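Local coordinates for proteasome protein (PDB 2P90), which is of unknown function but belongs to the PAC2 family, which includes proteasome assembly chaperones, and may therefore act in a related way, at residues G20-G25 with N101-M106; P26-A31 with D125-F130; F119-V124 with K188-N193; T135-A140 with M182-L187; M173-P176 with S180-L183. All coordinates share one frame; numbering follows the deposited sequence.

Contact 1: residues G20-G25 with N101-M106; sequences GQTAGG and NKPFLM
Thr-22 meets Lys-102 and Pro-103 with its two branches turned to different parts of their side chains. With OG1 beside the backbone N and CG2 anti to it, the threonine spreads both branches over the lysine stem. OG1 lies 3.8 Å from Lys-102 CG, and Thr-22 CG2 flanks the same methylene at 3.9 Å. The two side chains cross at about a right angle, and because the lysine chain is extended beyond CG, the methyl also comes within 4.2 Å of Lys-102 CE farther along. Toward Pro-103 the approach is different: the threonine points at the CD side of the ring, Thr-22 OG1 standing 4.0 Å from Pro-103 CD. The corner of the same ring, CG, rests 3.8 Å from the backbone N of Gly-20, where the loop passes by. Thus a hydroxyl and an amide face aliphatic carbons, and the contact is one of van der Waals fit. The lysine ammonium, carried past the threonine, bonds instead to the carbonyl oxygen of Asp-226, while the backbone N of Lys-102 is held by Asp-98. Pro-103 also packs on Val-95 and Arg-97. The arrangement is that of a connecting loop, here the one leading into strand 27-33, lying against the place where strand 103-108 enters the mixed sheet, between strands 92-97 and 27-33.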
# COMPACT_ATOMS: atom_id res chain seq x y z
N GLY B 20 0.98 -27.13 -31.34
CA GLY B 20 -0.16 -26.82 -32.21
C GLY B 20 -0.25 -27.79 -33.39
O GLY B 20 0.19 -27.50 -34.52
N GLN B 21 -0.81 -28.98 -33.10
CA GLN B 21 -1.30 -29.92 -34.12
C GLN B 21 -1.99 -31.16 -33.52
O GLN B 21 -1.92 -32.23 -34.12
CB GLN B 21 -0.17 -30.32 -35.11
CG GLN B 21 0.73 -31.51 -34.71
CD GLN B 21 1.41 -31.37 -33.33
OE1 GLN B 21 2.07 -30.36 -33.03
NE2 GLN B 21 1.28 -32.42 -32.51
N THR B 22 -2.71 -31.08 -32.39
CA THR B 22 -3.34 -29.90 -31.73
C THR B 22 -3.77 -28.70 -32.60
O THR B 22 -3.21 -27.59 -32.47
CB THR B 22 -2.65 -29.47 -30.37
OG1 THR B 22 -2.14 -30.62 -29.67
CG2 THR B 22 -3.67 -28.73 -29.47
N ALA B 23 -4.76 -28.92 -33.46
CA ALA B 23 -5.41 -27.83 -34.21
C ALA B 23 -6.31 -26.98 -33.28
O ALA B 23 -6.94 -27.51 -32.35
CB ALA B 23 -6.22 -28.38 -35.39
N GLY B 24 -6.37 -25.67 -33.55
CA GLY B 24 -7.13 -24.73 -32.71
C GLY B 24 -6.24 -24.03 -31.69
O GLY B 24 -5.08 -24.42 -31.47
N GLY B 25 -6.79 -22.99 -31.05
CA GLY B 25 -6.01 -22.15 -30.15
C GLY B 25 -5.95 -22.66 -28.72
O GLY B 25 -6.91 -23.27 -28.23
N ASN B 101 2.02 -33.70 -24.28
CA ASN B 101 2.70 -32.63 -25.01
C ASN B 101 1.71 -31.65 -25.70
O ASN B 101 2.07 -30.93 -26.63
CB ASN B 101 3.72 -33.23 -26.00
CG ASN B 101 4.75 -32.23 -26.49
OD1 ASN B 101 5.61 -31.77 -25.72
ND2 ASN B 101 4.68 -31.88 -27.79
N LYS B 102 0.46 -31.63 -25.23
CA LYS B 102 -0.51 -30.65 -25.68
C LYS B 102 -0.28 -29.27 -25.00
O LYS B 102 -0.27 -29.19 -23.75
CB LYS B 102 -1.92 -31.14 -25.38
CG LYS B 102 -3.02 -30.27 -25.98
CD LYS B 102 -4.41 -30.75 -25.60
CE LYS B 102 -5.39 -29.60 -25.77
NZ LYS B 102 -6.80 -30.04 -25.99
N PRO B 103 -0.09 -28.20 -25.81
CA PRO B 103 0.24 -26.89 -25.24
C PRO B 103 -0.94 -26.17 -24.58
O PRO B 103 -2.06 -26.22 -25.07
CB PRO B 103 0.73 -26.07 -26.45
CG PRO B 103 0.04 -26.72 -27.66
CD PRO B 103 -0.13 -28.17 -27.29
N PHE B 104 -0.67 -25.51 -23.46
CA PHE B 104 -1.55 -24.47 -22.97
C PHE B 104 -0.73 -23.30 -22.42
O PHE B 104 0.50 -23.37 -22.25
CB PHE B 104 -2.55 -24.98 -21.93
CG PHE B 104 -1.91 -25.51 -20.67
CD1 PHE B 104 -1.90 -24.73 -19.51
CD2 PHE B 104 -1.34 -26.79 -20.64
CE1 PHE B 104 -1.34 -25.23 -18.32
CE2 PHE B 104 -0.77 -27.31 -19.48
CZ PHE B 104 -0.76 -26.52 -18.31
N LEU B 105 -1.44 -22.22 -22.15
CA LEU B 105 -0.82 -20.99 -21.70
C LEU B 105 -1.13 -20.70 -20.23
O LEU B 105 -2.26 -20.87 -19.74
CB LEU B 105 -1.27 -19.84 -22.60
CG LEU B 105 -0.33 -19.45 -23.70
CD1 LEU B 105 0.31 -20.60 -24.44
CD2 LEU B 105 -1.01 -18.45 -24.67
N MET B 106 -0.12 -20.23 -19.54
CA MET B 106 -0.28 -19.83 -18.17
C MET B 106 0.31 -18.43 -17.89
O MET B 106 1.47 -18.12 -18.22
CB MET B 106 0.31 -20.92 -17.25
CG MET B 106 0.16 -20.60 -15.78
SD MET B 106 0.28 -22.04 -14.70
CE MET B 106 -1.38 -22.00 -14.13

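Contact 2: residues P26-A31 with D125-F130; sequences PTLIVA and DLVEKF
Pro-26 lies against the carbonyl oxygen of Phe-130, at the place where helix 116-129 gives way to loop. The ring carbons CD and CG of Pro-26 both approach that oxygen, at 3.8 and 4.0 Å. Phe-130 is the first residue after the helix to leave helical backbone angles, although its own N still bonds to Leu-126 O at 3.0 Å. Its aromatic ring turns away from Pro-26, with Leu-126 O in plane at the ring edge, and packs instead on Leu-105 of the neighbouring strand. Beyond Pro-26 the chain runs as strand 27-33, and the contact becomes the layered packing of an alpha/beta fold, a helix lying over a central strand of the sheet. Leu-28 points to the helix. Its CG, anti to the backbone N (chi1 173°), carries CD2 outward to Val-127 CG1, 4.0 Å away. The two side chains cross at about a right angle and meet through single methyl groups. Val-132, in the loop after the helix, packs on both Leu-28 and Val-127. Farther on, Val-30 packs on Thr-135 and Cys-137 of the adjacent strand 134-143.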
# COMPACT_ATOMS: atom_id res chain seq x y z
N PRO B 26 -4.84 -22.37 -28.01
CA PRO B 26 -4.73 -22.78 -26.61
C PRO B 26 -5.70 -22.02 -25.68
O PRO B 26 -6.26 -20.99 -26.05
CB PRO B 26 -3.28 -22.45 -26.26
CG PRO B 26 -2.97 -21.28 -27.16
CD PRO B 26 -3.64 -21.61 -28.45
N THR B 27 -5.94 -22.58 -24.51
CA THR B 27 -6.60 -21.81 -23.48
C THR B 27 -5.53 -21.19 -22.55
O THR B 27 -4.41 -21.74 -22.36
CB THR B 27 -7.76 -22.60 -22.76
OG1 THR B 27 -7.64 -22.51 -21.32
CG2 THR B 27 -7.79 -24.01 -23.18
N LEU B 28 -5.86 -20.01 -22.02
CA LEU B 28 -4.99 -19.35 -21.08
C LEU B 28 -5.53 -19.56 -19.66
O LEU B 28 -6.70 -19.34 -19.40
CB LEU B 28 -4.87 -17.86 -21.40
CG LEU B 28 -4.10 -16.96 -20.39
CD1 LEU B 28 -2.62 -17.27 -20.33
CD2 LEU B 28 -4.33 -15.51 -20.74
N ILE B 29 -4.62 -19.94 -18.77
CA ILE B 29 -4.88 -20.01 -17.33
C ILE B 29 -4.25 -18.81 -16.63
O ILE B 29 -3.07 -18.52 -16.82
CB ILE B 29 -4.31 -21.33 -16.76
CG1 ILE B 29 -4.92 -22.49 -17.57
CG2 ILE B 29 -4.56 -21.45 -15.24
CD1 ILE B 29 -4.17 -23.75 -17.38
N VAL B 30 -5.05 -18.10 -15.86
CA VAL B 30 -4.60 -16.95 -15.15
C VAL B 30 -4.62 -17.33 -13.66
O VAL B 30 -5.68 -17.56 -13.06
CB VAL B 30 -5.48 -15.70 -15.48
CG1 VAL B 30 -5.18 -14.55 -14.53
CG2 VAL B 30 -5.31 -15.25 -16.94
N ALA B 31 -3.41 -17.42 -13.09
CA ALA B 31 -3.18 -17.73 -11.67
C ALA B 31 -2.39 -16.60 -10.97
O ALA B 31 -1.15 -16.70 -10.85
CB ALA B 31 -2.42 -19.05 -11.56
N ASP B 125 -3.90 -8.05 -25.52
CA ASP B 125 -3.07 -8.09 -26.73
C ASP B 125 -2.32 -9.42 -26.86
O ASP B 125 -2.01 -9.85 -27.97
CB ASP B 125 -2.02 -6.97 -26.80
CG ASP B 125 -2.62 -5.58 -26.75
OD1 ASP B 125 -3.77 -5.36 -27.26
OD2 ASP B 125 -1.92 -4.71 -26.18
N LEU B 126 -2.00 -10.02 -25.71
CA LEU B 126 -1.27 -11.28 -25.72
C LEU B 126 -2.18 -12.45 -26.10
O LEU B 126 -1.74 -13.34 -26.85
CB LEU B 126 -0.52 -11.54 -24.40
CG LEU B 126 0.74 -10.71 -24.14
CD1 LEU B 126 1.19 -10.83 -22.69
CD2 LEU B 126 1.85 -11.09 -25.10
N VAL B 127 -3.44 -12.45 -25.62
CA VAL B 127 -4.36 -13.49 -26.02
C VAL B 127 -4.69 -13.46 -27.53
O VAL B 127 -4.81 -14.53 -28.16
CB VAL B 127 -5.67 -13.63 -25.14
CG1 VAL B 127 -5.49 -13.10 -23.73
CG2 VAL B 127 -6.95 -13.13 -25.84
N GLU B 128 -4.80 -12.25 -28.08
CA GLU B 128 -4.91 -12.10 -29.52
C GLU B 128 -3.66 -12.57 -30.23
O GLU B 128 -3.73 -13.40 -31.15
CB GLU B 128 -5.27 -10.66 -29.92
CG GLU B 128 -6.77 -10.51 -30.17
CD GLU B 128 -7.35 -9.27 -29.49
OE1 GLU B 128 -6.61 -8.26 -29.31
OE2 GLU B 128 -8.56 -9.29 -29.16
N LYS B 129 -2.51 -12.05 -29.79
CA LYS B 129 -1.23 -12.43 -30.35
C LYS B 129 -1.12 -13.97 -30.48
O LYS B 129 -0.63 -14.48 -31.47
CB LYS B 129 -0.10 -11.87 -29.47
CG LYS B 129 1.28 -11.83 -30.11
CD LYS B 129 1.35 -10.75 -31.16
CE LYS B 129 2.54 -10.93 -32.13
NZ LYS B 129 2.35 -11.88 -33.29
N PHE B 130 -1.58 -14.69 -29.48
CA PHE B 130 -1.33 -16.13 -29.44
C PHE B 130 -2.53 -16.98 -29.85
O PHE B 130 -2.49 -18.21 -29.75
CB PHE B 130 -0.72 -16.55 -28.11
CG PHE B 130 0.72 -16.18 -28.00
CD1 PHE B 130 1.72 -17.04 -28.46
CD2 PHE B 130 1.09 -14.93 -27.47
CE1 PHE B 130 3.05 -16.70 -28.38
CE2 PHE B 130 2.40 -14.57 -27.41
CZ PHE B 130 3.40 -15.44 -27.85

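Contact 3: residues F119-V124 with K188-N193; sequences FSNAVV and KDKGKN
This is a partly buried contact between the middle of helix 116-129 and the turn that ends helix 179-189, carried by the outer end of a lysine, CD to NZ, laid over a valine methyl. Lys-190 runs out straight from CB to CE and then bends at its last torsion (chi4 -100°), which sets CE and NZ alongside one methyl group. Val-124 CG2 is 3.7 Å from Lys-190 CE and also 3.7 Å from Lys-190 NZ. The two side chains cross obliquely. Lys-190 CD lies 3.8 Å from Val-124 CG2. Asn-121, one turn earlier, only borders the patch, its OD1 4.5 Å from Lys-190 CE. The lysine sits just before the helix end, where Gly-191 takes a positive phi (86°) in a Schellman motif, its N bonded to Lys-188 O at 2.6 Å. The chain then reverses, and Lys-192 forms a salt bridge with Glu-128 of the facing helix, adding a charged link beside this packing. One turn earlier in helix 179-189, Leu-186 packs on Ser-120, Asn-121 and Val-124. Helix 116-129 is backed on another side by Phe-61 of strand 54-61, which Val-123 touches and whose ring meets that of Phe-119 edge-to-face. From the turn, Asn-193 leads directly into strand 194-202, with a backbone hydrogen bond to Thr-135 of strand 134-143.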
# COMPACT_ATOMS: atom_id res chain seq x y z
N PHE B 119 -2.44 -3.13 -17.71
CA PHE B 119 -2.18 -4.56 -17.51
C PHE B 119 -3.22 -5.46 -18.19
O PHE B 119 -2.87 -6.40 -18.90
CB PHE B 119 -2.08 -4.91 -16.01
CG PHE B 119 -1.91 -6.37 -15.76
CD1 PHE B 119 -0.69 -7.00 -16.04
CD2 PHE B 119 -2.97 -7.14 -15.23
CE1 PHE B 119 -0.54 -8.38 -15.83
CE2 PHE B 119 -2.83 -8.51 -15.03
CZ PHE B 119 -1.62 -9.13 -15.32
N SER B 120 -4.49 -5.18 -17.95
CA SER B 120 -5.53 -5.98 -18.56
C SER B 120 -5.53 -5.77 -20.09
O SER B 120 -5.67 -6.72 -20.84
CB SER B 120 -6.85 -5.65 -17.91
OG SER B 120 -7.24 -4.40 -18.35
N ASN B 121 -5.27 -4.55 -20.56
CA ASN B 121 -5.02 -4.35 -21.99
C ASN B 121 -3.82 -5.09 -22.57
O ASN B 121 -3.91 -5.59 -23.66
CB ASN B 121 -5.01 -2.86 -22.35
CG ASN B 121 -6.41 -2.26 -22.31
OD1 ASN B 121 -7.29 -2.65 -23.08
ND2 ASN B 121 -6.63 -1.31 -21.42
N ALA B 122 -2.70 -5.15 -21.86
CA ALA B 122 -1.53 -5.87 -22.32
C ALA B 122 -1.83 -7.37 -22.40
O ALA B 122 -1.36 -8.09 -23.32
CB ALA B 122 -0.34 -5.62 -21.38
N VAL B 123 -2.62 -7.85 -21.43
CA VAL B 123 -2.99 -9.25 -21.42
C VAL B 123 -3.92 -9.60 -22.60
O VAL B 123 -3.74 -10.65 -23.25
CB VAL B 123 -3.48 -9.78 -20.06
CG1 VAL B 123 -3.95 -11.22 -20.22
CG2 VAL B 123 -2.34 -9.73 -19.05
N VAL B 124 -4.88 -8.73 -22.91
CA VAL B 124 -5.68 -8.98 -24.08
C VAL B 124 -4.90 -8.92 -25.39
O VAL B 124 -5.17 -9.73 -26.26
CB VAL B 124 -7.08 -8.29 -24.14
CG1 VAL B 124 -7.64 -8.02 -22.76
CG2 VAL B 124 -7.04 -7.05 -24.95
N LYS B 188 -14.75 -10.23 -21.89
CA LYS B 188 -16.18 -10.19 -22.19
C LYS B 188 -16.55 -9.04 -23.15
O LYS B 188 -17.00 -9.29 -24.28
CB LYS B 188 -17.00 -10.14 -20.90
CG LYS B 188 -18.50 -10.00 -21.11
CD LYS B 188 -19.23 -9.90 -19.77
CE LYS B 188 -19.21 -8.46 -19.23
NZ LYS B 188 -20.50 -7.70 -19.50
N ASP B 189 -16.34 -7.79 -22.71
CA ASP B 189 -16.67 -6.61 -23.49
C ASP B 189 -16.04 -6.63 -24.88
O ASP B 189 -16.54 -6.00 -25.80
CB ASP B 189 -16.20 -5.34 -22.76
CG ASP B 189 -16.97 -5.07 -21.48
OD1 ASP B 189 -17.93 -5.81 -21.19
OD2 ASP B 189 -16.60 -4.10 -20.76
N LYS B 190 -14.92 -7.31 -25.04
CA LYS B 190 -14.32 -7.42 -26.36
C LYS B 190 -14.87 -8.60 -27.18
O LYS B 190 -14.37 -8.87 -28.28
CB LYS B 190 -12.80 -7.48 -26.27
CG LYS B 190 -12.09 -6.13 -26.36
CD LYS B 190 -10.66 -6.25 -25.85
CE LYS B 190 -9.93 -4.91 -25.90
NZ LYS B 190 -9.03 -4.79 -27.09
N GLY B 191 -15.87 -9.30 -26.64
CA GLY B 191 -16.51 -10.47 -27.30
C GLY B 191 -15.84 -11.83 -27.11
O GLY B 191 -16.13 -12.76 -27.85
N LYS B 192 -14.97 -11.96 -26.11
CA LYS B 192 -14.12 -13.15 -25.95
C LYS B 192 -14.65 -14.19 -24.98
O LYS B 192 -15.44 -13.88 -24.09
CB LYS B 192 -12.73 -12.74 -25.45
CG LYS B 192 -11.67 -12.66 -26.49
CD LYS B 192 -11.72 -11.33 -27.19
CE LYS B 192 -10.39 -10.66 -27.07
NZ LYS B 192 -10.51 -9.30 -27.66
N ASN B 193 -14.15 -15.42 -25.12
CA ASN B 193 -14.44 -16.50 -24.17
C ASN B 193 -13.64 -16.34 -22.87
O ASN B 193 -12.40 -16.37 -22.90
CB ASN B 193 -14.15 -17.88 -24.81
CG ASN B 193 -15.12 -18.23 -25.95
OD1 ASN B 193 -16.30 -17.83 -25.95
ND2 ASN B 193 -14.61 -18.99 -26.93

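Contact 4: residues T135-A140 with M182-L187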
# COMPACT_ATOMS: atom_id res chain seq x y z
N THR B 135 -10.23 -18.09 -21.79
CA THR B 135 -9.41 -17.70 -20.64
C THR B 135 -10.08 -18.10 -19.33
O THR B 135 -11.26 -17.83 -19.12
CB THR B 135 -9.07 -16.16 -20.64
OG1 THR B 135 -8.34 -15.84 -21.84
CG2 THR B 135 -8.24 -15.77 -19.39
N ILE B 136 -9.28 -18.71 -18.47
CA ILE B 136 -9.73 -19.13 -17.17
C ILE B 136 -8.89 -18.54 -16.04
O ILE B 136 -7.72 -18.87 -15.92
CB ILE B 136 -9.68 -20.68 -17.01
CG1 ILE B 136 -10.40 -21.38 -18.19
CG2 ILE B 136 -10.26 -21.06 -15.61
CD1 ILE B 136 -10.49 -22.93 -18.05
N CYS B 137 -9.54 -17.73 -15.20
CA CYS B 137 -8.95 -17.15 -14.01
C CYS B 137 -9.26 -17.93 -12.74
O CYS B 137 -10.39 -18.37 -12.55
CB CYS B 137 -9.45 -15.73 -13.85
SG CYS B 137 -9.02 -14.64 -15.24
N LEU B 138 -8.27 -18.10 -11.89
CA LEU B 138 -8.42 -18.93 -10.70
C LEU B 138 -8.51 -18.11 -9.43
O LEU B 138 -7.78 -17.13 -9.28
CB LEU B 138 -7.25 -19.90 -10.60
CG LEU B 138 -6.94 -20.73 -11.85
CD1 LEU B 138 -5.81 -21.72 -11.51
CD2 LEU B 138 -8.19 -21.45 -12.44
N TYR B 139 -9.40 -18.52 -8.52
CA TYR B 139 -9.69 -17.84 -7.26
C TYR B 139 -9.85 -18.92 -6.21
O TYR B 139 -10.34 -19.99 -6.52
CB TYR B 139 -11.00 -17.07 -7.35
CG TYR B 139 -11.06 -16.10 -8.51
CD1 TYR B 139 -10.66 -14.77 -8.33
CD2 TYR B 139 -11.50 -16.50 -9.79
CE1 TYR B 139 -10.68 -13.88 -9.36
CE2 TYR B 139 -11.53 -15.59 -10.85
CZ TYR B 139 -11.10 -14.28 -10.62
OH TYR B 139 -11.10 -13.33 -11.60
N ALA B 140 -9.38 -18.68 -4.98
CA ALA B 140 -9.68 -19.57 -3.85
C ALA B 140 -10.29 -18.72 -2.74
O ALA B 140 -9.65 -17.75 -2.22
CB ALA B 140 -8.45 -20.28 -3.37
N MET B 182 -11.04 -7.38 -13.55
CA MET B 182 -10.97 -6.34 -14.58
C MET B 182 -10.66 -6.99 -15.94
O MET B 182 -11.23 -6.61 -16.96
CB MET B 182 -9.89 -5.27 -14.25
CG MET B 182 -9.90 -4.08 -15.25
SD MET B 182 -8.83 -2.63 -15.02
CE MET B 182 -9.58 -1.93 -13.57
N LEU B 183 -9.73 -7.94 -15.95
CA LEU B 183 -9.34 -8.56 -17.20
C LEU B 183 -10.51 -9.37 -17.79
O LEU B 183 -10.76 -9.33 -19.01
CB LEU B 183 -8.10 -9.43 -17.00
CG LEU B 183 -7.74 -10.46 -18.05
CD1 LEU B 183 -7.37 -9.80 -19.39
CD2 LEU B 183 -6.62 -11.43 -17.55
N GLU B 184 -11.24 -10.05 -16.90
CA GLU B 184 -12.45 -10.80 -17.26
C GLU B 184 -13.45 -9.89 -17.92
O GLU B 184 -13.88 -10.18 -19.02
CB GLU B 184 -13.11 -11.45 -16.05
CG GLU B 184 -12.39 -12.66 -15.53
CD GLU B 184 -13.26 -13.45 -14.61
OE1 GLU B 184 -14.35 -13.89 -15.09
OE2 GLU B 184 -12.88 -13.66 -13.44
N LYS B 185 -13.79 -8.78 -17.27
CA LYS B 185 -14.73 -7.82 -17.84
C LYS B 185 -14.29 -7.29 -19.20
O LYS B 185 -15.12 -7.11 -20.08
CB LYS B 185 -15.02 -6.68 -16.87
CG LYS B 185 -16.45 -6.15 -17.03
CD LYS B 185 -16.69 -4.89 -16.22
CE LYS B 185 -17.91 -4.14 -16.77
NZ LYS B 185 -17.77 -3.80 -18.22
N LEU B 186 -12.99 -7.07 -19.40
CA LEU B 186 -12.51 -6.56 -20.69
C LEU B 186 -12.56 -7.61 -21.83
O LEU B 186 -12.79 -7.29 -23.01
CB LEU B 186 -11.10 -6.01 -20.53
CG LEU B 186 -10.40 -5.35 -21.72
CD1 LEU B 186 -11.13 -4.05 -22.17
CD2 LEU B 186 -8.95 -5.06 -21.38
N LEU B 187 -12.34 -8.87 -21.47
CA LEU B 187 -12.39 -9.97 -22.42
C LEU B 187 -13.84 -10.13 -22.85
O LEU B 187 -14.12 -10.09 -24.04
CB LEU B 187 -11.80 -11.27 -21.82
CG LEU B 187 -10.27 -11.37 -21.81
CD1 LEU B 187 -9.71 -12.41 -20.84
CD2 LEU B 187 -9.73 -11.60 -23.21
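Strand 135-140 and helix 182-187 run nearly antiparallel, at 158° with their axes 9.9 Å apart at closest approach, and, as in any strand, alternate residues, here Thr-135, Cys-137 and Tyr-139, face the helix. At one end, Leu-187 presents a single methyl to the whole branch point of Thr-135: its CD1 lies 3.8 Å from Thr-135 CB, with OG1 and CG2 about as near. These two side chains cross at about a right angle. Next along, the thiol of Cys-137 rests on the stem of Glu-184, SG to CG 3.9 Å. The helix lies on the sheet as in an alpha/beta layer; it follows strand 134-143 only after an excursion through strands 153-157 and 173-175, and leads into the parallel neighbour 194-202. The polar part of the contact comes last. Glu-184 keeps its CG beside the backbone N (chi1 -74°) and extends from there toward the sheet, while Tyr-139 reaches out from the opposite direction. Tyr-139 OH donates to Glu-184 OE2 over 2.6 Å, entering on the anti lone pair, away from the other carboxylate oxygen. OE2 sits at the ring edge, near its plane, and the carboxylate is turned 44° from the ring. The phenol oxygen has a second hydrogen-bond partner in Ser-180 OG, one helical turn before Glu-184, which should fix the hydroxyl within this buried layer. A carboxylate so enclosed would probably be stabilised by the phenol. Glu-184 also packs on Val-83 of the second subunit.

Contact 5: residues M173-P176 with S180-L183; sequences MTVP and SLML
Apolar packing joins the two segments through Val-175 and Leu-181, which touch methyl to methyl: Val-175 CG2 lies 3.8 Å from Leu-181 CD1. The valine branch doing the touching is the one in the crowded position, between the backbone N and the carbonyl carbon. The leucine, with CG beside its own backbone N (chi1 -73°), stretches CD1 from the first turn of the helix toward the strand. The two side chains cross at about a right angle, and only one methyl of each comes within 4.2 Å of the other. Tyr-35 lies against both, filling in the apolar cluster, and Leu-181 packs on Tyr-139 of strand 134-143 as well.

A second kind of approach is between carbon and carbonyl. The same leucine methyl, CD1, comes 3.9 Å from the backbone oxygen of Pro-176, while Pro-176 CB points away from the helix.

The directed bonds belong to the surroundings. Ser-178, in the short link between the segments, uses its OG for Leu-181 N and for Ser-180 OG, holding the start of helix 179-189. Met-173, Thr-174 and Val-175 pair antiparallel with a strand of the second subunit, so the sheet continues across the interface, and Leu-181 packs on Val-83 of that subunit.

Such chemistry implies a division of roles: the packing of strand on helix within the chain is undirected, methyl against methyl, while the strand pairs its backbone with the second subunit, and it therefore belongs as much to the interface as to its own helix.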
# COMPACT_ATOMS: atom_id res chain seq x y z
N MET B 173 -23.82 -10.68 -6.36
CA MET B 173 -22.89 -10.29 -5.29
C MET B 173 -21.88 -9.20 -5.67
O MET B 173 -21.50 -9.03 -6.84
CB MET B 173 -22.22 -11.51 -4.65
CG MET B 173 -21.18 -12.17 -5.52
SD MET B 173 -20.70 -13.77 -4.87
CE MET B 173 -21.57 -14.88 -5.99
N THR B 174 -21.47 -8.45 -4.66
CA THR B 174 -20.44 -7.42 -4.86
C THR B 174 -19.17 -7.87 -4.13
O THR B 174 -19.20 -8.15 -2.91
CB THR B 174 -20.90 -6.01 -4.38
OG1 THR B 174 -21.20 -6.08 -2.99
CG2 THR B 174 -22.14 -5.53 -5.15
N VAL B 175 -18.08 -7.99 -4.88
CA VAL B 175 -16.78 -8.39 -4.32
C VAL B 175 -15.72 -7.26 -4.45
O VAL B 175 -15.89 -6.35 -5.25
CB VAL B 175 -16.28 -9.75 -4.92
CG1 VAL B 175 -17.31 -10.87 -4.69
CG2 VAL B 175 -15.93 -9.65 -6.40
N PRO B 176 -14.65 -7.30 -3.62
CA PRO B 176 -13.59 -6.32 -3.90
C PRO B 176 -12.94 -6.63 -5.27
O PRO B 176 -12.80 -7.80 -5.68
CB PRO B 176 -12.63 -6.48 -2.70
CG PRO B 176 -13.49 -7.20 -1.58
CD PRO B 176 -14.36 -8.13 -2.44
N SER B 180 -7.51 -9.60 -12.12
CA SER B 180 -8.12 -10.63 -12.96
C SER B 180 -9.61 -10.39 -13.29
O SER B 180 -10.04 -10.71 -14.40
CB SER B 180 -7.92 -12.01 -12.35
OG SER B 180 -8.54 -12.07 -11.09
N LEU B 181 -10.39 -9.85 -12.34
CA LEU B 181 -11.80 -9.50 -12.59
C LEU B 181 -11.92 -8.39 -13.64
O LEU B 181 -12.75 -8.48 -14.56
CB LEU B 181 -12.51 -9.10 -11.29
CG LEU B 181 -12.82 -10.29 -10.37
CD1 LEU B 181 -13.08 -9.85 -8.97
CD2 LEU B 181 -14.00 -11.12 -10.90
N MET B 182 -11.04 -7.38 -13.55
CA MET B 182 -10.97 -6.34 -14.58
C MET B 182 -10.66 -6.99 -15.94
O MET B 182 -11.23 -6.61 -16.96
CB MET B 182 -9.89 -5.27 -14.25
CG MET B 182 -9.90 -4.08 -15.25
SD MET B 182 -8.83 -2.63 -15.02
CE MET B 182 -9.58 -1.93 -13.57
N LEU B 183 -9.73 -7.94 -15.95
CA LEU B 183 -9.34 -8.56 -17.20
C LEU B 183 -10.51 -9.37 -17.79
O LEU B 183 -10.76 -9.33 -19.01
CB LEU B 183 -8.10 -9.43 -17.00
CG LEU B 183 -7.74 -10.46 -18.05
CD1 LEU B 183 -7.37 -9.80 -19.39
CD2 LEU B 183 -6.62 -11.43 -17.55

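Overall arrangement
Contact 4 is the buried one, and the sole contact of the five with a hydrogen bond between its own segments; the other four are partly buried and rest on van der Waals packing. Contacts 1, 2 and 4 involve neighbouring parallel strands, 103-108, 27-33 and 134-143, whose backbones bond to one another. Contacts 2 and 3 share helix 116-129, and the salt bridge of Glu-128 with Lys-192 ties them together. Helix 179-189 serves contacts 3, 4 and 5, with Ser-180 linking the last two through Tyr-139. The centre of contact 1 lies farthest from the centre of the chain, about 19 Å; contacts 3, 4 and 5 reach the second subunit, contact 3 through Lys-188 alone.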